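Local coordinates for B12-binding domain-containing protein (Kitasatospora setae, PDB 6WTE) that binds cobalamin and a [4Fe-4S] cluster and, as the radical SAM methylase TsrM, probably transfers methyl groups by a non-radical route, at residues Ala137-Ile140 with Asp145-Gly148; Leu152-Glu157 with Val161-Ala166. All coordinates share one frame; numbering follows the deposited sequence.

Contact 1: residues Ala137-Ile140 with Asp145-Gly148; sequences ATAI and DTAG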
ATOM      1  N   ALA A 137     -10.886 -22.016   5.358  1.00 12.12           N
ATOM      2  CA  ALA A 137     -12.204 -22.358   4.828  1.00 14.29           C
ATOM      3  C   ALA A 137     -12.449 -23.860   4.894  1.00 15.14           C
ATOM      4  O   ALA A 137     -13.569 -24.303   5.176  1.00 14.36           O
ATOM      5  CB  ALA A 137     -12.347 -21.849   3.391  1.00 13.57           C
ATOM      6  N   THR A 138     -11.413 -24.662   4.642  1.00 13.95           N
ATOM      7  CA  THR A 138     -11.579 -26.107   4.728  1.00 14.63           C
ATOM      8  C   THR A 138     -11.874 -26.535   6.161  1.00 16.84           C
ATOM      9  O   THR A 138     -12.786 -27.335   6.398  1.00 15.71           O
ATOM     10  CB  THR A 138     -10.334 -26.823   4.200  1.00 15.86           C
ATOM     11  OG1 THR A 138     -10.134 -26.491   2.820  1.00 18.85           O
ATOM     12  CG2 THR A 138     -10.484 -28.333   4.328  1.00 17.98           C
ATOM     13  N   ALA A 139     -11.135 -25.992   7.131  1.00 14.83           N
ATOM     14  CA  ALA A 139     -11.364 -26.363   8.525  1.00 16.28           C
ATOM     15  C   ALA A 139     -12.769 -25.978   8.979  1.00 14.17           C
ATOM     16  O   ALA A 139     -13.479 -26.785   9.592  1.00 15.89           O
ATOM     17  CB  ALA A 139     -10.304 -25.716   9.421  1.00 15.99           C
ATOM     18  N   ILE A 140     -13.192 -24.748   8.681  1.00 13.19           N
ATOM     19  CA  ILE A 140     -14.512 -24.289   9.109  1.00 17.08           C
ATOM     20  C   ILE A 140     -15.602 -25.134   8.459  1.00 14.34           C
ATOM     21  O   ILE A 140     -16.517 -25.634   9.131  1.00 15.79           O
ATOM     22  CB  ILE A 140     -14.693 -22.793   8.787  1.00 13.95           C
ATOM     23  CG1 ILE A 140     -13.561 -21.955   9.389  1.00 16.48           C
ATOM     24  CG2 ILE A 140     -16.046 -22.298   9.284  1.00 16.88           C
ATOM     25  CD1 ILE A 140     -13.415 -22.094  10.881  1.00 17.75           C
ATOM     26  N   ASP A 145     -11.182 -27.969  14.254  1.00 16.34           N
ATOM     27  CA  ASP A 145     -10.401 -26.975  14.970  1.00 19.08           C
ATOM     28  C   ASP A 145      -9.424 -26.310  14.000  1.00 17.70           C
ATOM     29  O   ASP A 145      -8.906 -26.942  13.077  1.00 17.62           O
ATOM     30  CB  ASP A 145      -9.655 -27.660  16.121  1.00 18.37           C
ATOM     31  CG  ASP A 145      -9.140 -26.691  17.165  1.00 21.60           C
ATOM     32  OD1 ASP A 145      -8.728 -25.572  16.806  1.00 24.95           O
ATOM     33  OD2 ASP A 145      -9.148 -27.066  18.360  1.00 25.26           O
ATOM     34  N   THR A 146      -9.164 -25.023  14.217  1.00 15.30           N
ATOM     35  CA  THR A 146      -8.218 -24.284  13.389  1.00 14.62           C
ATOM     36  C   THR A 146      -6.829 -24.204  14.009  1.00 17.99           C
ATOM     37  O   THR A 146      -5.982 -23.452  13.511  1.00 16.80           O
ATOM     38  CB  THR A 146      -8.735 -22.870  13.123  1.00 16.93           C
ATOM     39  OG1 THR A 146      -8.946 -22.200  14.372  1.00 17.44           O
ATOM     40  CG2 THR A 146     -10.025 -22.901  12.324  1.00 14.63           C
ATOM     41  N   ALA A 147      -6.574 -24.969  15.073  1.00 18.49           N
ATOM     42  CA  ALA A 147      -5.327 -24.856  15.819  1.00 22.18           C
ATOM     43  C   ALA A 147      -4.116 -25.353  15.039  1.00 21.00           C
ATOM     44  O   ALA A 147      -2.983 -25.051  15.427  1.00 23.11           O
ATOM     45  CB  ALA A 147      -5.451 -25.622  17.142  1.00 21.67           C
ATOM     46  N   GLY A 148      -4.317 -26.073  13.938  1.00 24.97           N
ATOM     47  CA  GLY A 148      -3.212 -26.579  13.154  1.00 27.41           C
ATOM     48  C   GLY A 148      -2.987 -25.869  11.842  1.00 23.58           C
ATOM     49  O   GLY A 148      -2.235 -26.379  11.002  1.00 31.26           O
TER

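Contact 2: residues Leu152-Glu157 with Val161-Ala166; sequences LIRNTE and VRVPPA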
ATOM      1  N   LEU A 152      -1.900 -18.915  11.016  1.00 13.07           N
ATOM      2  CA  LEU A 152      -3.170 -18.297  11.369  1.00 11.49           C
ATOM      3  C   LEU A 152      -3.093 -17.602  12.723  1.00 13.92           C
ATOM      4  O   LEU A 152      -2.667 -18.200  13.715  1.00 12.93           O
ATOM      5  CB  LEU A 152      -4.275 -19.353  11.391  1.00 12.16           C
ATOM      6  CG  LEU A 152      -5.674 -18.806  11.647  1.00 13.35           C
ATOM      7  CD1 LEU A 152      -6.116 -17.898  10.482  1.00 11.78           C
ATOM      8  CD2 LEU A 152      -6.655 -19.958  11.867  1.00 12.76           C
ATOM      9  N   ILE A 153      -3.530 -16.342  12.768  1.00 11.05           N
ATOM     10  CA  ILE A 153      -3.719 -15.633  14.032  1.00 12.04           C
ATOM     11  C   ILE A 153      -5.122 -15.935  14.541  1.00 12.08           C
ATOM     12  O   ILE A 153      -6.103 -15.792  13.801  1.00 11.81           O
ATOM     13  CB  ILE A 153      -3.511 -14.118  13.854  1.00 13.20           C
ATOM     14  CG1 ILE A 153      -2.100 -13.824  13.339  1.00 13.16           C
ATOM     15  CG2 ILE A 153      -3.779 -13.371  15.158  1.00 12.89           C
ATOM     16  CD1 ILE A 153      -1.883 -12.373  12.978  1.00 13.49           C
ATOM     17  N   ARG A 154      -5.221 -16.360  15.804  1.00 12.76           N
ATOM     18  CA  ARG A 154      -6.490 -16.741  16.405  1.00 14.11           C
ATOM     19  C   ARG A 154      -6.743 -15.901  17.649  1.00 14.15           C
ATOM     20  O   ARG A 154      -5.888 -15.814  18.536  1.00 13.70           O
ATOM     21  CB  ARG A 154      -6.518 -18.235  16.742  1.00 18.22           C
ATOM     22  CG  ARG A 154      -6.201 -19.104  15.533  1.00 17.96           C
ATOM     23  CD  ARG A 154      -6.489 -20.578  15.768  1.00 21.50           C
ATOM     24  NE  ARG A 154      -6.190 -21.042  17.114  1.00 28.48           N
ATOM     25  CZ  ARG A 154      -6.759 -22.103  17.671  1.00 28.54           C
ATOM     26  NH1 ARG A 154      -7.670 -22.802  16.999  1.00 28.65           N
ATOM     27  NH2 ARG A 154      -6.428 -22.466  18.899  1.00 28.80           N
ATOM     28  N   ASN A 155      -7.917 -15.290  17.708  1.00 12.47           N
ATOM     29  CA  ASN A 155      -8.289 -14.434  18.833  1.00 12.23           C
ATOM     30  C   ASN A 155      -8.776 -15.309  19.977  1.00 14.50           C
ATOM     31  O   ASN A 155      -9.908 -15.805  19.957  1.00 22.96           O
ATOM     32  CB  ASN A 155      -9.365 -13.442  18.416  1.00 14.03           C
ATOM     33  CG  ASN A 155      -9.469 -12.257  19.355  1.00 16.45           C
ATOM     34  OD1 ASN A 155      -8.757 -12.178  20.353  1.00 18.40           O
ATOM     35  ND2 ASN A 155     -10.358 -11.321  19.033  1.00 13.13           N
ATOM     36  N   THR A 156      -7.924 -15.528  20.969  1.00 17.13           N
ATOM     37  CA  THR A 156      -8.361 -16.272  22.141  1.00 17.16           C
ATOM     38  C   THR A 156      -8.936 -15.321  23.185  1.00 19.51           C
ATOM     39  O   THR A 156      -8.866 -14.098  23.063  1.00 22.87           O
ATOM     40  CB  THR A 156      -7.212 -17.071  22.747  1.00 22.07           C
ATOM     41  OG1 THR A 156      -6.410 -16.201  23.550  1.00 20.45           O
ATOM     42  CG2 THR A 156      -6.353 -17.684  21.654  1.00 21.52           C
ATOM     43  N   GLU A 157      -9.471 -15.900  24.260  1.00 22.47           N
ATOM     44  CA  GLU A 157     -10.034 -15.071  25.317  1.00 25.33           C
ATOM     45  C   GLU A 157      -8.984 -14.206  26.001  1.00 22.71           C
ATOM     46  O   GLU A 157      -9.328 -13.171  26.580  1.00 27.95           O
ATOM     47  CB  GLU A 157     -10.744 -15.958  26.339  1.00 28.84           C
ATOM     48  CG  GLU A 157     -11.946 -16.677  25.764  1.00 26.82           C
ATOM     49  CD  GLU A 157     -12.737 -17.424  26.820  1.00 38.25           C
ATOM     50  OE1 GLU A 157     -12.432 -18.611  27.066  1.00 40.84           O
ATOM     51  OE2 GLU A 157     -13.658 -16.819  27.405  1.00 31.71           O
ATOM     52  N   VAL A 161      -3.220 -15.004  19.365  1.00 13.82           N
ATOM     53  CA  VAL A 161      -2.061 -15.888  19.383  1.00 15.20           C
ATOM     54  C   VAL A 161      -1.944 -16.543  18.012  1.00 16.43           C
ATOM     55  O   VAL A 161      -2.953 -16.933  17.417  1.00 15.15           O
ATOM     56  CB  VAL A 161      -2.181 -16.962  20.485  1.00 17.45           C
ATOM     57  CG1 VAL A 161      -0.936 -17.841  20.513  1.00 20.48           C
ATOM     58  CG2 VAL A 161      -2.426 -16.317  21.844  1.00 17.05           C
ATOM     59  N   ARG A 162      -0.718 -16.660  17.506  1.00 14.16           N
ATOM     60  CA  ARG A 162      -0.494 -17.151  16.151  1.00 15.24           C
ATOM     61  C   ARG A 162      -0.018 -18.601  16.145  1.00 16.10           C
ATOM     62  O   ARG A 162       0.841 -18.989  16.942  1.00 15.96           O
ATOM     63  CB  ARG A 162       0.528 -16.271  15.431  1.00 14.39           C
ATOM     64  CG  ARG A 162       0.677 -16.562  13.957  1.00 13.95           C
ATOM     65  CD  ARG A 162       1.615 -15.533  13.348  1.00 14.63           C
ATOM     66  NE  ARG A 162       1.925 -15.774  11.944  1.00 18.74           N
ATOM     67  CZ  ARG A 162       3.122 -16.144  11.506  1.00 18.83           C
ATOM     68  NH1 ARG A 162       4.114 -16.334  12.368  1.00 15.14           N
ATOM     69  NH2 ARG A 162       3.328 -16.323  10.206  1.00 18.95           N
ATOM     70  N   VAL A 163      -0.587 -19.394  15.245  1.00 15.34           N
ATOM     71  CA  VAL A 163      -0.059 -20.733  14.954  1.00 13.88           C
ATOM     72  C   VAL A 163       1.235 -20.590  14.158  1.00 16.91           C
ATOM     73  O   VAL A 163       1.255 -19.864  13.147  1.00 18.88           O
ATOM     74  CB  VAL A 163      -1.089 -21.551  14.172  1.00 16.65           C
ATOM     75  CG1 VAL A 163      -0.569 -22.960  13.922  1.00 17.39           C
ATOM     76  CG2 VAL A 163      -2.450 -21.576  14.893  1.00 16.78           C
ATOM     77  N   PRO A 164       2.316 -21.265  14.546  1.00 20.30           N
ATOM     78  CA  PRO A 164       3.581 -21.090  13.836  1.00 21.73           C
ATOM     79  C   PRO A 164       3.478 -21.579  12.404  1.00 22.69           C
ATOM     80  O   PRO A 164       2.757 -22.551  12.111  1.00 22.36           O
ATOM     81  CB  PRO A 164       4.563 -21.946  14.648  1.00 28.42           C
ATOM     82  CG  PRO A 164       3.916 -22.146  15.968  1.00 24.62           C
ATOM     83  CD  PRO A 164       2.448 -22.155  15.709  1.00 21.97           C
ATOM     84  N   PRO A 165       4.184 -20.939  11.478  1.00 20.01           N
ATOM     85  CA  PRO A 165       4.224 -21.470  10.117  1.00 20.38           C
ATOM     86  C   PRO A 165       4.961 -22.796  10.119  1.00 21.41           C
ATOM     87  O   PRO A 165       5.792 -23.065  10.990  1.00 26.48           O
ATOM     88  CB  PRO A 165       4.986 -20.394   9.335  1.00 21.75           C
ATOM     89  CG  PRO A 165       5.848 -19.743  10.360  1.00 25.77           C
ATOM     90  CD  PRO A 165       5.038 -19.750  11.632  1.00 22.21           C
ATOM     91  N   ALA A 166       4.616 -23.653   9.157  1.00 27.52           N
ATOM     92  CA  ALA A 166       5.307 -24.935   9.053  1.00 27.96           C
ATOM     93  C   ALA A 166       6.641 -24.801   8.328  1.00 26.80           C
ATOM     94  O   ALA A 166       7.559 -25.590   8.583  1.00 27.97           O
ATOM     95  CB  ALA A 166       4.420 -25.961   8.347  1.00 27.35           C
TER
HETATM   96  O   HOH W   1      -3.709 -19.900  18.316  1.00 24.42           O

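Contact 1: residues Ala137-Ile140 with Asp145-Gly148
Thr146 meets Ala139 and Ile140 through one methyl group, where the last turn of helix 130-141 in the B12-binding domain is covered by the loop that follows it. Thr146 and Ala139 give the most surface to this small apolar contact, and no hydrogen bond crosses it. Ala139 directs its methyl at the loop, and CB lies 4.1 Å from Thr146 CG2 and just as far from the backbone oxygen of Asp145. Ile140 arrives from one side: its CG1 branch, anti to the carbonyl carbon (chi1 -54°), carries CD1 to 3.8 Å from Thr146 CG2, the two side chains crossing at a slant. The threonine thus divides its labour. Its methyl touches the helix, while OG1, set between the backbone N and the carbonyl carbon (chi1 58°), is hydrogen-bonded to Arg154 of strand 153-156 and weakly to Tyr123 OH. An Asx turn begins at Asp145, whose carboxylate also forms a salt bridge with Arg154. In that turn Ala147 N donates to Asp145 OD1 over 2.8 Å, approaching from above the carboxylate plane.

Contact 2: residues Leu152-Glu157 with Val161-Ala166
With CG1 of Ile153 anti to its carbonyl carbon (chi1 -59°) and CG of Arg162 anti to its backbone N (chi1 -171°), the two side chains meet on one face of an antiparallel beta hairpin, strands 153-156 and 159-162, at the edge of the B12-binding domain sheet. They are a non-hydrogen-bonded pair. Ile153 CG1 lies 3.9 Å from Arg162 CG, so the aliphatic part of the arginine passes obliquely across the CG1 branch; the extended chain of Arg162 carries its guanidinium on to a salt bridge with Glu185. Phe113 of helix 112-119 touches both side chains.

The next pair, Arg154 with Val161, is hydrogen-bonded: Arg154 N donates to Val161 O, and Val161 N returns the bond to Arg154 O at 2.9 Å. Toward the open end of the hairpin, Val163 N donates to Leu152 O at 2.8 Å with an N-H...O angle of 168°. That oxygen also receives a CA-H...O contact from Arg162, and Val163 CG2 packs 3.6 Å from it.

On the face of Arg154 and Val161, the Arg154 chain bends at its third torsion, and its NH1 turns back to the loop of Asp145 and Thr146. Farther along, Thr156 CG2 touches Val161 CG2 at 4.2 Å. A water in the guanidinium plane, at its edge, accepts from Arg154 NE at 3.0 Å and donates to Val161 O, giving that carbonyl a second donor besides Arg154 N.

Both contacts are partly buried and follow one another in sequence, with centres about 11 Å apart. Contact 1 closes a helix end against its following loop through a few methyl groups; contact 2 pairs two strands at the sheet margin, buries nearly three times the surface, and relies on backbone hydrogen bonds. Arg154 couples them: its NH1 lies 3.0 Å from both Asp145 OD1 and Thr146 OG1. Packing adds to this where Ala147 O meets Val163 CG1 at 3.5 Å. Contact 2 comes closer to cobalamin, about 7 Å from the Leu152 side chain, against about 11 Å from that of Ile140.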